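Local coordinates for protein MxaA (Stigmatella aurantiaca, PDB 4W4T) that acts as the terminal NADPH-binding reductase domain of the myxalamid PKS-NRPS pathway, probably releasing the chain from its phosphopantetheine-bearing carrier by reduction, at residues A[228-233]-A[241-246]; A[295-300]-A[306-311]. All blocks are in the same frame, centred on the assembly; numbering follows the deposited sequence.

Contact 1 (A[228-233]-A[241-246]); sequences LVREAS and ILRPGR
Ile-241 on the strand projects into the angle between Val-229 and Arg-230 of the helix, and its long branch does most of the touching. The bond to CB points toward the helix; from there CG1 lies beside the backbone N (chi1 -61°) and meets Val-229 CG1 at 4.1 Å, the two side chains arriving tip to tip. The other branch, CG2, comes to 4.1 Å from Arg-230 NH2. At the end of the chain CD1 sits over the centre of the Arg-230 guanidinium, 3.5 Å from CZ, and also touches Arg-230 CG at 3.7 Å. A methyl group thus covers one face of a flat cation whose extended chain crosses it at about a right angle.

Beyond this, the two arginine side chains also cross nearly perpendicularly, with Arg-230 NH2 and Arg-243 NH2 3.2 Å apart and the guanidinium planes turned 68° from each other. Both are donors, so no bond joins them. Glu-226, one turn before Arg-230 on helix 217-234, forms salt bridges through OE2 with Arg-230 NE and Arg-243 NH2, while Arg-230 NH2 is hydrogen-bonded to Thr-307 OG1 and Arg-243 NH1 to His-309 NE2. Helix and strand run nearly antiparallel, at 156°, as successive elements of the Rossmann fold. One carboxylate therefore bridges both arginines and probably offsets the charge of two guanidiniums held close together.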
# COMPACT_ATOMS: atom_id res chain seq x y z
N LEU A 228 15.59 13.66 -21.15
CA LEU A 228 15.44 15.11 -21.32
C LEU A 228 16.78 15.80 -21.10
O LEU A 228 17.16 16.69 -21.87
CB LEU A 228 14.40 15.68 -20.37
CG LEU A 228 12.95 15.31 -20.67
CD1 LEU A 228 12.03 15.93 -19.63
CD2 LEU A 228 12.55 15.78 -22.06
N VAL A 229 17.49 15.37 -20.06
CA VAL A 229 18.76 15.97 -19.71
C VAL A 229 19.80 15.68 -20.80
O VAL A 229 20.59 16.55 -21.18
CB VAL A 229 19.25 15.46 -18.34
CG1 VAL A 229 20.67 15.92 -18.07
CG2 VAL A 229 18.33 15.97 -17.24
N ARG A 230 19.79 14.46 -21.33
CA ARG A 230 20.70 14.12 -22.42
C ARG A 230 20.45 14.97 -23.68
O ARG A 230 21.39 15.44 -24.32
CB ARG A 230 20.61 12.63 -22.74
CG ARG A 230 21.23 11.78 -21.62
CD ARG A 230 21.43 10.32 -21.98
NE ARG A 230 21.95 9.62 -20.80
CZ ARG A 230 23.23 9.59 -20.45
NH1 ARG A 230 24.13 10.21 -21.21
NH2 ARG A 230 23.61 8.97 -19.34
N GLU A 231 19.18 15.20 -24.02
CA GLU A 231 18.90 16.05 -25.18
C GLU A 231 19.39 17.48 -24.95
O GLU A 231 19.86 18.13 -25.88
CB GLU A 231 17.40 16.06 -25.51
CG GLU A 231 16.98 17.05 -26.62
CD GLU A 231 17.65 16.78 -27.98
OE1 GLU A 231 18.21 15.69 -28.19
OE2 GLU A 231 17.61 17.69 -28.85
N ALA A 232 19.25 17.98 -23.73
CA ALA A 232 19.76 19.31 -23.39
C ALA A 232 21.26 19.35 -23.60
O ALA A 232 21.80 20.31 -24.14
CB ALA A 232 19.40 19.68 -21.96
N SER A 233 21.93 18.29 -23.15
CA SER A 233 23.37 18.15 -23.31
C SER A 233 23.71 18.17 -24.80
O SER A 233 24.65 18.85 -25.22
CB SER A 233 23.87 16.85 -22.65
OG SER A 233 25.27 16.71 -22.73
N ILE A 241 25.92 13.82 -15.47
CA ILE A 241 24.86 12.89 -15.07
C ILE A 241 25.39 11.89 -14.07
O ILE A 241 26.27 11.10 -14.37
CB ILE A 241 24.27 12.15 -16.28
CG1 ILE A 241 23.66 13.19 -17.24
CG2 ILE A 241 23.25 11.10 -15.83
CD1 ILE A 241 23.12 12.58 -18.54
N LEU A 242 24.85 11.96 -12.85
CA LEU A 242 25.31 11.15 -11.73
C LEU A 242 24.23 10.15 -11.36
O LEU A 242 23.12 10.55 -11.04
CB LEU A 242 25.64 12.06 -10.54
CG LEU A 242 26.53 13.20 -11.05
CD1 LEU A 242 26.23 14.53 -10.40
CD2 LEU A 242 27.97 12.80 -10.89
N ARG A 243 24.57 8.86 -11.39
CA ARG A 243 23.61 7.80 -11.09
C ARG A 243 24.01 7.07 -9.81
O ARG A 243 24.85 6.18 -9.85
CB ARG A 243 23.53 6.78 -12.23
CG ARG A 243 23.12 7.31 -13.59
CD ARG A 243 23.24 6.18 -14.62
NE ARG A 243 22.67 6.50 -15.93
CZ ARG A 243 22.97 5.86 -17.06
NH1 ARG A 243 23.87 4.87 -17.05
NH2 ARG A 243 22.38 6.21 -18.19
N PRO A 244 23.42 7.46 -8.67
CA PRO A 244 23.70 6.75 -7.42
C PRO A 244 23.09 5.35 -7.44
O PRO A 244 22.07 5.16 -8.08
CB PRO A 244 23.02 7.62 -6.36
CG PRO A 244 22.83 8.97 -7.03
CD PRO A 244 22.56 8.63 -8.46
N GLY A 245 23.72 4.41 -6.75
CA GLY A 245 23.12 3.10 -6.54
C GLY A 245 22.16 3.12 -5.37
O GLY A 245 21.37 4.05 -5.21
N ARG A 246 22.23 2.08 -4.54
CA ARG A 246 21.40 2.01 -3.35
C ARG A 246 22.09 2.80 -2.24
O ARG A 246 23.10 2.35 -1.68
CB ARG A 246 21.17 0.55 -2.94
CG ARG A 246 20.48 0.39 -1.61
CD ARG A 246 20.29 -1.09 -1.27
NE ARG A 246 19.34 -1.75 -2.15
CZ ARG A 246 19.65 -2.74 -2.98
NH1 ARG A 246 20.90 -3.18 -3.03
NH2 ARG A 246 18.72 -3.30 -3.75

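Contact 2 (A[295-300]-A[306-311])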
# COMPACT_ATOMS: atom_id res chain seq x y z
N VAL A 295 29.91 16.11 -5.64
CA VAL A 295 30.55 17.42 -5.59
C VAL A 295 31.91 17.37 -6.28
O VAL A 295 32.21 18.22 -7.10
CB VAL A 295 30.68 17.95 -4.15
CG1 VAL A 295 31.52 19.24 -4.11
CG2 VAL A 295 29.31 18.20 -3.56
N ASP A 296 32.71 16.36 -6.01
CA ASP A 296 33.99 16.20 -6.65
C ASP A 296 33.88 16.16 -8.15
O ASP A 296 34.54 16.85 -8.81
CB ASP A 296 34.70 14.94 -6.14
CG ASP A 296 35.40 15.16 -4.82
OD1 ASP A 296 35.58 16.28 -4.40
OD2 ASP A 296 35.84 14.23 -4.22
N LEU A 297 33.00 15.32 -8.66
CA LEU A 297 32.85 15.17 -10.11
C LEU A 297 32.31 16.44 -10.74
O LEU A 297 32.68 16.79 -11.86
CB LEU A 297 31.93 14.00 -10.44
CG LEU A 297 32.52 12.62 -10.13
CD1 LEU A 297 31.39 11.59 -10.04
CD2 LEU A 297 33.54 12.22 -11.19
N SER A 298 31.44 17.14 -10.02
CA SER A 298 30.82 18.35 -10.56
C SER A 298 31.86 19.44 -10.79
O SER A 298 31.61 20.40 -11.52
CB SER A 298 29.72 18.87 -9.64
OG SER A 298 30.27 19.44 -8.46
N MSE A 299 33.01 19.30 -10.15
CA MSE A 299 33.99 20.37 -10.20
C MSE A 299 35.12 20.10 -11.17
O MSE A 299 36.06 20.88 -11.27
CB MSE A 299 34.51 20.64 -8.80
CG MSE A 299 33.37 21.07 -7.92
SE MSE A 299 33.94 22.19 -6.47
CE MSE A 299 35.10 20.88 -5.62
N ARG A 300 34.99 19.00 -11.91
CA ARG A 300 35.95 18.66 -12.95
C ARG A 300 35.34 19.01 -14.30
O ARG A 300 34.25 18.53 -14.62
CB ARG A 300 36.31 17.18 -12.88
CG ARG A 300 36.96 16.75 -11.56
CD ARG A 300 37.09 15.23 -11.49
NE ARG A 300 37.64 14.67 -12.71
CZ ARG A 300 38.95 14.55 -12.94
NH1 ARG A 300 39.81 14.96 -12.02
NH2 ARG A 300 39.38 14.03 -14.08
N GLN A 306 29.52 13.76 -19.31
CA GLN A 306 29.82 12.39 -18.89
C GLN A 306 28.78 11.83 -17.92
O GLN A 306 28.00 12.58 -17.34
CB GLN A 306 31.20 12.30 -18.25
CG GLN A 306 32.33 12.89 -19.10
CD GLN A 306 32.28 12.42 -20.53
OE1 GLN A 306 32.35 11.22 -20.81
NE2 GLN A 306 32.14 13.37 -21.45
N THR A 307 28.82 10.51 -17.73
CA THR A 307 27.91 9.81 -16.83
C THR A 307 28.72 9.00 -15.84
O THR A 307 29.71 8.37 -16.22
CB THR A 307 26.94 8.89 -17.63
OG1 THR A 307 26.09 9.71 -18.44
CG2 THR A 307 26.08 8.00 -16.70
N TYR A 308 28.35 9.03 -14.56
CA TYR A 308 29.07 8.29 -13.53
C TYR A 308 28.15 7.43 -12.68
O TYR A 308 27.05 7.85 -12.31
CB TYR A 308 29.88 9.24 -12.64
CG TYR A 308 30.87 10.05 -13.45
CD1 TYR A 308 32.12 9.54 -13.74
CD2 TYR A 308 30.52 11.30 -13.95
CE1 TYR A 308 33.04 10.27 -14.50
CE2 TYR A 308 31.42 12.03 -14.71
CZ TYR A 308 32.67 11.52 -14.99
OH TYR A 308 33.56 12.25 -15.74
N HIS A 309 28.60 6.22 -12.40
CA HIS A 309 27.87 5.31 -11.54
C HIS A 309 28.40 5.42 -10.14
O HIS A 309 29.52 4.97 -9.85
CB HIS A 309 27.97 3.89 -12.06
CG HIS A 309 27.17 3.64 -13.30
ND1 HIS A 309 27.35 2.54 -14.11
CD2 HIS A 309 26.18 4.37 -13.87
CE1 HIS A 309 26.51 2.59 -15.12
NE2 HIS A 309 25.78 3.69 -15.00
N LEU A 310 27.61 6.03 -9.25
CA LEU A 310 28.05 6.21 -7.88
C LEU A 310 27.55 5.03 -7.06
O LEU A 310 26.59 5.13 -6.31
CB LEU A 310 27.56 7.54 -7.32
CG LEU A 310 27.95 8.73 -8.20
CD1 LEU A 310 27.57 10.06 -7.53
CD2 LEU A 310 29.44 8.68 -8.53
N VAL A 311 28.23 3.90 -7.26
CA VAL A 311 27.91 2.64 -6.63
C VAL A 311 29.13 2.13 -5.90
O VAL A 311 30.26 2.53 -6.19
CB VAL A 311 27.46 1.59 -7.66
CG1 VAL A 311 26.23 2.09 -8.45
CG2 VAL A 311 28.61 1.28 -8.62
O HOH W 1 35.61 13.89 -14.48
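Leu-297 lies across one face of the Tyr-308 ring, and the two side chains meet at a slant. Its CD2 methyl stands 3.8 Å from the centroid of the Tyr-308 ring and only 7° off the ring normal, a well-centred CH-pi contact. CD1 takes the inner end of the tyrosine, 3.8 Å from Tyr-308 CG, and also reaches Leu-310 CD2 at 3.8 Å, where the two leucines slide past each other in opposite directions. Tyr-308 and Leu-310, two residues apart on the strand, thus share one forked side chain. With CG beside the backbone N (chi1 -59°), the tyrosine carries its hydroxyl to a water 2.9 Å from Tyr-308 OH; Arg-300 NE donates to the same water. With an alanine in place of Tyr-308, Leu-297 CD2 is likely to lose the ring it packs against, and the water one of its partners.

Helix 287-298 links strand 285-286 to strand 307-310, both paired in parallel with strand 239-248, a beta-alpha-beta arrangement of the Rossmann-type fold. It lies against the sheet, where Leu-297 also packs on Leu-242 of strand 239-248; helix 382-388 borders the contact, with Ala-387 against Leu-297 and Thr-384 against Tyr-308.

Overall arrangement
The two contacts follow one another along the chain, contact 1 closing before contact 2 opens, and their centres lie about 10 Å apart. Each pairs a helix with the strand that comes after it, and strands 239-248 and 307-310 are parallel neighbours in the Rossmann sheet. Helices 217-234 and 287-298 cover opposite faces of that sheet. Among the links between the contacts are backbone bonds of the two strands, such as that from Leu-310 N to Arg-243 O. Both contacts come near the NADPH site of the reductase domain: contact 1 approaches the binding residues Tyr-218 and Lys-222 through the side chain of Arg-243, and contact 2 approaches Leu-67 and Asn-149 through that of Leu-310.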